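Local coordinates for putative uncharacterized protein (Pyrococcus abyssi virus 1, PDB 4HR1), which is of unknown function but folds into a bundle of helices resembling a bromodomain, at residues K34-Q39 with L97-A102; Q103-M106 with K110-D113. All blocks are in the same frame, centred on the assembly; numbering follows the deposited sequence.

Contact 1: K34-Q39 with L97-A102; sequences KKELEQ and LRVGLA
Glu36, in the first turn of helix 34-63, meets Val99 where helix 72-98 runs out, and this is the van der Waals half of the contact. The two side chains slide past each other in opposite directions, and CG1 of Val99 lies against the end of the glutamate, 3.4 Å from Glu36 OE2 and 3.6 Å from Glu36 CD. What touches is a methyl group beside a carboxylate, so the pair packs without bonding. Glu36 gets there by setting CG anti to its carbonyl carbon (chi1 -72°) and running extended from there. The polar work of the carboxylate is done elsewhere: OE1 accepts a hydrogen bond from the backbone N of Thr33, just ahead of the helix. Met27 of helix 5-30 touches both Glu36 and Val99, adding a third helix to the packing.

The polar half pairs Gln39, one turn further on, with Arg98. They approach from opposite directions, and the amide oxygen sits over one face of the guanidinium group, with Gln39 OE1 3.9 Å from Arg98 NH2. The two flat groups are turned 32° from each other, and no hydrogen bond joins them. Arg98 instead gives NH2 to a salt bridge with Glu95 of its own helix, which Gln39 also touches.

The backbone turns immediately behind these residues. Gly100 leaves helical geometry with a positive phi of 99°, a backbone setting that suits glycine, while the carbonyl O of Val99 is hydrogen-bonded to Tyr26 OH. This is a surface contact between one helix's start and another's finish at one end of a helical bundle, and the finish is a Schellman motif.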
ATOM      1  N   LYS A  34      -0.975  10.115  23.571  1.00 88.04           N
ATOM      2  CA  LYS A  34      -0.226   8.847  23.522  1.00 87.52           C
ATOM      3  C   LYS A  34      -1.133   7.647  23.198  1.00 89.75           C
ATOM      4  O   LYS A  34      -0.725   6.750  22.451  1.00 89.11           O
ATOM      5  CB  LYS A  34       0.550   8.617  24.831  1.00 90.17           C
ATOM      6  CG  LYS A  34       2.039   8.943  24.717  1.00102.32           C
ATOM      7  CD  LYS A  34       2.745   8.893  26.070  1.00108.81           C
ATOM      8  CE  LYS A  34       3.087  10.264  26.609  1.00114.35           C
ATOM      9  NZ  LYS A  34       4.310  10.830  25.974  1.00119.82           N
ATOM     10  N   LYS A  35      -2.374   7.671  23.729  1.00 85.16           N
ATOM     11  CA  LYS A  35      -3.410   6.657  23.510  1.00 84.39           C
ATOM     12  C   LYS A  35      -3.829   6.675  22.042  1.00 86.79           C
ATOM     13  O   LYS A  35      -3.938   5.614  21.430  1.00 86.91           O
ATOM     14  CB  LYS A  35      -4.641   6.912  24.408  1.00 86.81           C
ATOM     15  CG  LYS A  35      -4.358   6.828  25.904  1.00106.24           C
ATOM     16  CD  LYS A  35      -4.752   8.108  26.666  1.00119.67           C
ATOM     17  CE  LYS A  35      -3.883   9.327  26.397  1.00129.84           C
ATOM     18  NZ  LYS A  35      -2.457   9.128  26.783  1.00137.62           N
ATOM     19  N   GLU A  36      -4.027   7.887  21.477  1.00 81.35           N
ATOM     20  CA  GLU A  36      -4.432   8.095  20.086  1.00 79.96           C
ATOM     21  C   GLU A  36      -3.431   7.506  19.077  1.00 79.83           C
ATOM     22  O   GLU A  36      -3.843   6.806  18.150  1.00 79.07           O
ATOM     23  CB  GLU A  36      -4.755   9.578  19.815  1.00 81.45           C
ATOM     24  CG  GLU A  36      -6.058  10.055  20.451  1.00 91.54           C
ATOM     25  CD  GLU A  36      -6.366  11.542  20.355  1.00112.43           C
ATOM     26  OE1 GLU A  36      -5.417  12.359  20.350  1.00 99.18           O
ATOM     27  OE2 GLU A  36      -7.567  11.893  20.325  1.00109.99           O
ATOM     28  N   LEU A  37      -2.127   7.720  19.303  1.00 74.11           N
ATOM     29  CA  LEU A  37      -1.059   7.190  18.446  1.00 73.26           C
ATOM     30  C   LEU A  37      -0.915   5.662  18.579  1.00 74.14           C
ATOM     31  O   LEU A  37      -0.488   4.993  17.627  1.00 72.84           O
ATOM     32  CB  LEU A  37       0.272   7.884  18.755  1.00 73.66           C
ATOM     33  CG  LEU A  37       0.332   9.382  18.452  1.00 78.73           C
ATOM     34  CD1 LEU A  37       0.969  10.141  19.603  1.00 79.25           C
ATOM     35  CD2 LEU A  37       1.048   9.651  17.131  1.00 80.58           C
ATOM     36  N   GLU A  38      -1.280   5.123  19.767  1.00 68.68           N
ATOM     37  CA  GLU A  38      -1.270   3.695  20.075  1.00 67.33           C
ATOM     38  C   GLU A  38      -2.373   3.026  19.256  1.00 66.05           C
ATOM     39  O   GLU A  38      -2.071   2.092  18.515  1.00 64.71           O
ATOM     40  CB  GLU A  38      -1.494   3.465  21.584  1.00 69.18           C
ATOM     41  CG  GLU A  38      -1.006   2.124  22.113  1.00 82.59           C
ATOM     42  CD  GLU A  38       0.136   2.219  23.108  1.00111.62           C
ATOM     43  OE1 GLU A  38      -0.073   2.776  24.211  1.00104.40           O
ATOM     44  OE2 GLU A  38       1.243   1.732  22.784  1.00113.81           O
ATOM     45  N   GLN A  39      -3.633   3.550  19.346  1.00 59.62           N
ATOM     46  CA  GLN A  39      -4.830   3.076  18.625  1.00 58.38           C
ATOM     47  C   GLN A  39      -4.593   2.984  17.112  1.00 59.50           C
ATOM     48  O   GLN A  39      -4.997   1.998  16.487  1.00 57.99           O
ATOM     49  CB  GLN A  39      -6.041   3.987  18.900  1.00 59.99           C
ATOM     50  CG  GLN A  39      -6.583   3.955  20.338  1.00 79.53           C
ATOM     51  CD  GLN A  39      -7.618   5.040  20.622  1.00 99.87           C
ATOM     52  OE1 GLN A  39      -8.707   4.773  21.143  1.00 96.56           O
ATOM     53  NE2 GLN A  39      -7.305   6.294  20.314  1.00 87.38           N
ATOM     54  N   LEU A  97     -12.802  10.707  13.163  1.00 53.16           N
ATOM     55  CA  LEU A  97     -13.844  11.488  13.839  1.00 54.29           C
ATOM     56  C   LEU A  97     -13.597  11.752  15.316  1.00 60.66           C
ATOM     57  O   LEU A  97     -13.890  12.846  15.790  1.00 60.46           O
ATOM     58  CB  LEU A  97     -15.220  10.856  13.613  1.00 54.13           C
ATOM     59  CG  LEU A  97     -15.718  10.977  12.184  1.00 58.83           C
ATOM     60  CD1 LEU A  97     -16.703   9.886  11.854  1.00 59.41           C
ATOM     61  CD2 LEU A  97     -16.259  12.379  11.893  1.00 60.36           C
ATOM     62  N   ARG A  98     -13.037  10.767  16.022  1.00 60.22           N
ATOM     63  CA  ARG A  98     -12.705  10.821  17.446  1.00 61.39           C
ATOM     64  C   ARG A  98     -11.541  11.771  17.740  1.00 67.07           C
ATOM     65  O   ARG A  98     -11.487  12.349  18.828  1.00 67.59           O
ATOM     66  CB  ARG A  98     -12.332   9.415  17.939  1.00 63.74           C
ATOM     67  CG  ARG A  98     -12.781   9.114  19.369  1.00 79.33           C
ATOM     68  CD  ARG A  98     -11.872   8.138  20.124  1.00 92.31           C
ATOM     69  NE  ARG A  98     -11.338   7.037  19.307  1.00100.27           N
ATOM     70  CZ  ARG A  98     -11.975   5.897  19.043  1.00110.44           C
ATOM     71  NH1 ARG A  98     -13.207   5.694  19.497  1.00 95.00           N
ATOM     72  NH2 ARG A  98     -11.392   4.960  18.306  1.00 93.94           N
ATOM     73  N   VAL A  99     -10.599  11.907  16.793  1.00 63.82           N
ATOM     74  CA  VAL A  99      -9.404  12.723  16.987  1.00 63.57           C
ATOM     75  C   VAL A  99      -9.517  14.198  16.592  1.00 70.05           C
ATOM     76  O   VAL A  99      -8.558  14.961  16.764  1.00 70.64           O
ATOM     77  CB  VAL A  99      -8.106  12.013  16.540  1.00 66.82           C
ATOM     78  CG1 VAL A  99      -7.981  10.665  17.234  1.00 66.67           C
ATOM     79  CG2 VAL A  99      -8.039  11.841  15.025  1.00 66.48           C
ATOM     80  N   GLY A 100     -10.708  14.599  16.149  1.00 67.33           N
ATOM     81  CA  GLY A 100     -10.998  15.979  15.772  1.00 67.26           C
ATOM     82  C   GLY A 100     -10.936  16.258  14.287  1.00 71.09           C
ATOM     83  O   GLY A 100     -11.169  17.392  13.861  1.00 70.63           O
ATOM     84  N   LEU A 101     -10.603  15.228  13.495  1.00 68.36           N
ATOM     85  CA  LEU A 101     -10.530  15.276  12.035  1.00 69.15           C
ATOM     86  C   LEU A 101     -11.971  15.414  11.523  1.00 76.69           C
ATOM     87  O   LEU A 101     -12.890  14.814  12.104  1.00 76.65           O
ATOM     88  CB  LEU A 101      -9.897  13.959  11.534  1.00 69.07           C
ATOM     89  CG  LEU A 101      -8.982  13.897  10.298  1.00 73.31           C
ATOM     90  CD1 LEU A 101      -8.440  15.249   9.870  1.00 73.19           C
ATOM     91  CD2 LEU A 101      -7.861  12.910  10.525  1.00 75.25           C
ATOM     92  N   ALA A 102     -12.171  16.245  10.477  1.00 75.29           N
ATOM     93  CA  ALA A 102     -13.473  16.540   9.862  1.00 76.04           C
ATOM     94  C   ALA A 102     -14.473  17.177  10.864  1.00 83.02           C
ATOM     95  O   ALA A 102     -15.604  16.702  11.031  1.00 82.59           O
ATOM     96  CB  ALA A 102     -14.048  15.290   9.210  1.00 76.62           C
TER

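Contact 2: Q103-M106 with K110-D113; sequences QGQM and KISD
Gln105 reaches out of the loop and lays its amide against the first turn of helix 109-119. With CG anti to the backbone N (chi1 -173°) and the rest of the chain extended, the side chain comes straight to Lys110 and Ile111. The tight part is here: Gln105 CD lies 3.7 Å from Lys110 CB, and the two side chains pass at a slant. Ile111 is met at about a right angle, and its CG1 is 3.7 Å from the atom modelled as Gln105 NE2. Ile111 is buried, its other neighbours including Phe22 of helix 5-30. Aromatic packing from the other protein chain reaches Ile111 and Lys110, so the contact lies where two subunits meet.

The outer side is looser. Lys110 meets the glutamine through its first carbons, with Lys110 CG 4.1 Å from Gln105 CG, and the extended remainder of this exposed lysine runs on past the glutamine.

As modelled, Gln105 NE2 is 3.2 Å from Lys110 N and 3.3 Å from Ile111 N, but which amide end is oxygen is doubtful. If the group were turned over, its oxygen would face backbone nitrogens of the helix's first turn and might accept a hydrogen bond there. The chemistry thus implies a mixed contact: carbon packing that does not depend on how the amide is turned, and a polar link at the helix start that remains only possible.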
ATOM      1  N   GLN A 103     -14.028  18.264  11.532  1.00 81.51           N
ATOM      2  CA  GLN A 103     -14.796  18.995  12.544  1.00 81.98           C
ATOM      3  C   GLN A 103     -15.986  19.707  11.916  1.00 86.63           C
ATOM      4  O   GLN A 103     -17.134  19.356  12.209  1.00 86.31           O
ATOM      5  CB  GLN A 103     -13.890  19.978  13.306  1.00 83.46           C
ATOM      6  CG  GLN A 103     -14.326  20.223  14.740  1.00104.81           C
ATOM      7  CD  GLN A 103     -13.938  19.082  15.642  1.00133.85           C
ATOM      8  OE1 GLN A 103     -12.757  18.873  15.946  1.00131.90           O
ATOM      9  NE2 GLN A 103     -14.925  18.315  16.087  1.00129.09           N
ATOM     10  N   GLY A 104     -15.692  20.679  11.051  1.00 83.37           N
ATOM     11  CA  GLY A 104     -16.679  21.440  10.294  1.00 82.83           C
ATOM     12  C   GLY A 104     -16.753  20.876   8.891  1.00 85.35           C
ATOM     13  O   GLY A 104     -16.423  21.561   7.917  1.00 85.00           O
ATOM     14  N   GLN A 105     -17.138  19.591   8.802  1.00 80.24           N
ATOM     15  CA  GLN A 105     -17.241  18.809   7.570  1.00 79.04           C
ATOM     16  C   GLN A 105     -18.403  17.820   7.736  1.00 79.98           C
ATOM     17  O   GLN A 105     -18.609  17.306   8.845  1.00 79.05           O
ATOM     18  CB  GLN A 105     -15.901  18.056   7.343  1.00 80.42           C
ATOM     19  CG  GLN A 105     -15.742  17.296   6.012  1.00 91.04           C
ATOM     20  CD  GLN A 105     -14.397  16.585   5.878  1.00 95.33           C
ATOM     21  OE1 GLN A 105     -13.314  17.158   6.094  1.00 93.03           O
ATOM     22  NE2 GLN A 105     -14.429  15.328   5.480  1.00 67.59           N
ATOM     23  N   MET A 106     -19.161  17.571   6.634  1.00 74.46           N
ATOM     24  CA  MET A 106     -20.280  16.622   6.564  1.00 73.42           C
ATOM     25  C   MET A 106     -19.677  15.193   6.653  1.00 73.25           C
ATOM     26  O   MET A 106     -19.298  14.590   5.636  1.00 72.11           O
ATOM     27  CB  MET A 106     -21.072  16.826   5.251  1.00 76.31           C
ATOM     28  CG  MET A 106     -22.569  16.586   5.396  1.00 80.99           C
ATOM     29  SD  MET A 106     -23.356  15.754   3.982  1.00 86.17           S
ATOM     30  CE  MET A 106     -23.231  17.034   2.701  1.00 82.85           C
ATOM     31  N   LYS A 110     -15.227  14.638   2.510  1.00 46.15           N
ATOM     32  CA  LYS A 110     -14.144  15.284   1.763  1.00 45.85           C
ATOM     33  C   LYS A 110     -12.822  14.500   1.910  1.00 47.59           C
ATOM     34  O   LYS A 110     -12.090  14.355   0.930  1.00 46.95           O
ATOM     35  CB  LYS A 110     -13.941  16.741   2.214  1.00 48.87           C
ATOM     36  CG  LYS A 110     -15.120  17.677   1.980  1.00 71.92           C
ATOM     37  CD  LYS A 110     -14.731  19.118   2.352  1.00 82.49           C
ATOM     38  CE  LYS A 110     -15.908  20.062   2.405  1.00 90.17           C
ATOM     39  NZ  LYS A 110     -15.477  21.451   2.718  1.00 99.98           N
ATOM     40  N   ILE A 111     -12.526  14.024   3.143  1.00 42.26           N
ATOM     41  CA  ILE A 111     -11.337  13.258   3.489  1.00 42.77           C
ATOM     42  C   ILE A 111     -11.356  11.991   2.660  1.00 48.68           C
ATOM     43  O   ILE A 111     -10.365  11.682   1.988  1.00 48.05           O
ATOM     44  CB  ILE A 111     -11.297  12.939   5.018  1.00 45.50           C
ATOM     45  CG1 ILE A 111     -10.905  14.178   5.846  1.00 44.04           C
ATOM     46  CG2 ILE A 111     -10.381  11.739   5.322  1.00 45.32           C
ATOM     47  CD1 ILE A 111     -11.134  14.015   7.269  1.00 38.79           C
ATOM     48  N   SER A 112     -12.525  11.302   2.671  1.00 45.19           N
ATOM     49  CA  SER A 112     -12.785  10.068   1.937  1.00 44.41           C
ATOM     50  C   SER A 112     -12.570  10.250   0.413  1.00 46.96           C
ATOM     51  O   SER A 112     -11.890   9.431  -0.211  1.00 46.95           O
ATOM     52  CB  SER A 112     -14.180   9.534   2.269  1.00 46.46           C
ATOM     53  OG  SER A 112     -14.325   8.165   1.923  1.00 55.71           O
ATOM     54  N   ASP A 113     -13.094  11.336  -0.159  1.00 43.36           N
ATOM     55  CA  ASP A 113     -12.948  11.652  -1.589  1.00 44.25           C
ATOM     56  C   ASP A 113     -11.468  11.912  -1.941  1.00 49.61           C
ATOM     57  O   ASP A 113     -10.986  11.409  -2.964  1.00 50.80           O
ATOM     58  CB  ASP A 113     -13.835  12.856  -1.981  1.00 46.43           C
ATOM     59  CG  ASP A 113     -15.320  12.568  -2.200  1.00 57.07           C
ATOM     60  OD1 ASP A 113     -15.799  11.484  -1.756  1.00 55.05           O
ATOM     61  OD2 ASP A 113     -16.011  13.440  -2.771  1.00 65.66           O
TER

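From the N terminus, helix 5-30 comes first and supplies residues that both contacts touch, Met27 at contact 1 and Phe22 at contact 2. Contact 1 then joins the start of helix 34-63 to the end of helix 72-98, closing a long, mostly helical loop of 57 residues. Contact 2 opens only after contact 1 has closed, and folds the next loop back on helix 109-119 across a gap of three residues. The two are therefore in series, neither nested nor crossed. Their centres are about 16 Å apart, yet they touch: Leu101 CG and Ala102 CB each pack 3.7 Å from Ile111 CD1, tying the last helix to the bundle end.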